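Long-range contact in ferric enterobactin receptor PIRA (Pseudomonas aeruginosa, PDB 5FP2), which probably takes up ferric enterobactin and related iron-siderophore complexes across the bacterial outer membrane as a TonB-dependent receptor: residues N540-P545 and W561-K566. Residues are numbered along the deposited sequence; the frame is centred on the assembly and turned at random.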
loop_
_atom_site.group_PDB
_atom_site.type_symbol
_atom_site.label_atom_id
_atom_site.label_comp_id
_atom_site.label_asym_id
_atom_site.label_seq_id
_atom_site.Cartn_x
_atom_site.Cartn_y
_atom_site.Cartn_z
ATOM N N ASN A 540 20.536 -5.201 -10.728
ATOM C CA ASN A 540 21.317 -4.021 -10.409
ATOM C C ASN A 540 20.561 -3.146 -9.422
ATOM O O ASN A 540 20.162 -2.012 -9.734
ATOM C CB ASN A 540 21.653 -3.230 -11.670
ATOM C CG ASN A 540 22.273 -4.088 -12.755
ATOM O OD1 ASN A 540 23.497 -4.137 -12.895
ATOM N ND2 ASN A 540 21.430 -4.680 -13.595
ATOM N N LYS A 541 20.277 -3.709 -8.256
ATOM C CA LYS A 541 19.752 -2.907 -7.164
ATOM C C LYS A 541 20.597 -1.640 -7.049
ATOM O O LYS A 541 21.822 -1.683 -7.164
ATOM C CB LYS A 541 19.789 -3.704 -5.856
ATOM C CG LYS A 541 19.639 -2.835 -4.621
ATOM C CD LYS A 541 18.948 -3.547 -3.482
ATOM C CE LYS A 541 17.487 -3.800 -3.822
ATOM N NZ LYS A 541 16.772 -4.402 -2.663
ATOM N N ILE A 542 19.934 -0.505 -6.887
ATOM C CA ILE A 542 20.644 0.760 -6.751
ATOM C C ILE A 542 20.891 1.001 -5.271
ATOM O O ILE A 542 20.030 0.731 -4.437
ATOM C CB ILE A 542 19.904 1.919 -7.459
ATOM C CG1 ILE A 542 20.047 1.720 -8.963
ATOM C CG2 ILE A 542 20.500 3.274 -7.105
ATOM C CD1 ILE A 542 19.168 2.617 -9.787
ATOM N N VAL A 543 22.136 1.316 -4.946
ATOM C CA VAL A 543 22.590 1.282 -3.568
ATOM C C VAL A 543 23.770 2.209 -3.372
ATOM O O VAL A 543 24.531 2.489 -4.309
ATOM C CB VAL A 543 23.065 -0.115 -3.179
ATOM C CG1 VAL A 543 21.924 -1.109 -3.271
ATOM C CG2 VAL A 543 24.222 -0.541 -4.067
ATOM N N ALA A 544 23.935 2.645 -2.131
ATOM C CA ALA A 544 24.956 3.618 -1.779
ATOM C C ALA A 544 26.046 2.877 -1.021
ATOM O O ALA A 544 25.738 2.122 -0.098
ATOM C CB ALA A 544 24.347 4.697 -0.899
ATOM N N PRO A 545 27.318 3.080 -1.414
ATOM C CA PRO A 545 28.419 2.250 -0.921
ATOM C C PRO A 545 28.921 2.703 0.448
ATOM O O PRO A 545 28.805 1.962 1.421
ATOM C CB PRO A 545 29.498 2.465 -1.981
ATOM C CG PRO A 545 29.284 3.881 -2.419
ATOM C CD PRO A 545 27.795 4.106 -2.364
ATOM N N TRP A 561 26.032 6.622 -6.366
ATOM C CA TRP A 561 25.022 5.592 -6.543
ATOM C C TRP A 561 25.518 4.552 -7.533
ATOM O O TRP A 561 26.053 4.887 -8.596
ATOM C CB TRP A 561 23.709 6.183 -7.048
ATOM C CG TRP A 561 23.028 7.069 -6.058
ATOM C CD1 TRP A 561 23.010 8.434 -6.062
ATOM C CD2 TRP A 561 22.207 6.660 -4.958
ATOM N NE1 TRP A 561 22.259 8.901 -5.012
ATOM C CE2 TRP A 561 21.771 7.831 -4.307
ATOM C CE3 TRP A 561 21.808 5.418 -4.454
ATOM C CZ2 TRP A 561 20.952 7.799 -3.183
ATOM C CZ3 TRP A 561 21.018 5.386 -3.320
ATOM C CH2 TRP A 561 20.576 6.573 -2.711
ATOM N N SER A 562 25.266 3.286 -7.216
ATOM C CA SER A 562 25.911 2.202 -7.925
ATOM C C SER A 562 24.960 1.048 -8.171
ATOM O O SER A 562 23.850 1.021 -7.644
ATOM C CB SER A 562 27.117 1.737 -7.130
ATOM O OG SER A 562 28.140 2.707 -7.217
ATOM N N ASN A 563 25.390 0.129 -9.029
ATOM C CA ASN A 563 24.629 -1.073 -9.309
ATOM C C ASN A 563 25.169 -2.250 -8.509
ATOM O O ASN A 563 26.369 -2.541 -8.525
ATOM C CB ASN A 563 24.654 -1.373 -10.808
ATOM C CG ASN A 563 23.795 -0.413 -11.605
ATOM O OD1 ASN A 563 24.280 0.279 -12.495
ATOM N ND2 ASN A 563 22.508 -0.376 -11.296
ATOM N N ALA A 564 24.278 -2.912 -7.779
ATOM C CA ALA A 564 24.660 -4.055 -6.960
ATOM C C ALA A 564 24.733 -5.281 -7.841
ATOM O O ALA A 564 23.990 -5.396 -8.808
ATOM C CB ALA A 564 23.649 -4.270 -5.850
ATOM N N LYS A 565 25.625 -6.200 -7.481
ATOM C CA LYS A 565 25.759 -7.492 -8.171
ATOM C C LYS A 565 24.625 -8.445 -7.808
ATOM O O LYS A 565 23.841 -8.181 -6.893
ATOM C CB LYS A 565 27.104 -8.144 -7.851
ATOM C CG LYS A 565 28.273 -7.173 -7.767
ATOM C CD LYS A 565 28.171 -6.025 -8.771
ATOM C CE LYS A 565 29.480 -5.243 -8.866
ATOM N NZ LYS A 565 29.778 -4.763 -10.245
ATOM N N LYS A 566 24.529 -9.548 -8.541
ATOM C CA LYS A 566 23.337 -10.391 -8.490
ATOM C C LYS A 566 22.984 -10.798 -7.069
ATOM O O LYS A 566 23.827 -10.794 -6.178
ATOM C CB LYS A 566 23.531 -11.651 -9.332
ATOM C CG LYS A 566 23.697 -11.387 -10.821
ATOM C CD LYS A 566 23.468 -12.658 -11.628
ATOM C CE LYS A 566 23.767 -12.451 -13.111
ATOM N NZ LYS A 566 24.981 -13.192 -13.570
#
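The indole of W561 carries the CB of A544 over one face, 4.2 Å from CZ3, while the CG2 methyl of I542 comes in obliquely at CE3, 3.7 Å away. The chi1 of I542 (-72°) turns CG2 to the indole and lays CG1 alongside the amide of N563. The other flat pair, the amides of N540 and N563, is turned 80° apart. N563 ND2 gives a bent hydrogen bond of 3.3 Å to N540 O, reaching it from above the carbonyl plane although the acceptor lies nearly in the amide plane of N563; ND2 also bonds to D509 O. Backbone bonds tie the two segments together: V543 and S562 form an antiparallel hydrogen-bonded pair, with S562 N to V543 O at 3.1 Å. A564 N reaches K541 O at 2.8 Å. The amine of K541 leads away to M89 O. On the face opposite I542 and N563, V543 CG2 approaches A564 CB. Backbone bonds from W561 to V503 put strand 559-563 between 502-503 and 542-543, the latter an outermost strand of a small mixed sheet. This short antiparallel pairing lies in the long connection between barrel strands 527-538 and 567-581 of a 22-stranded TonB-dependent receptor.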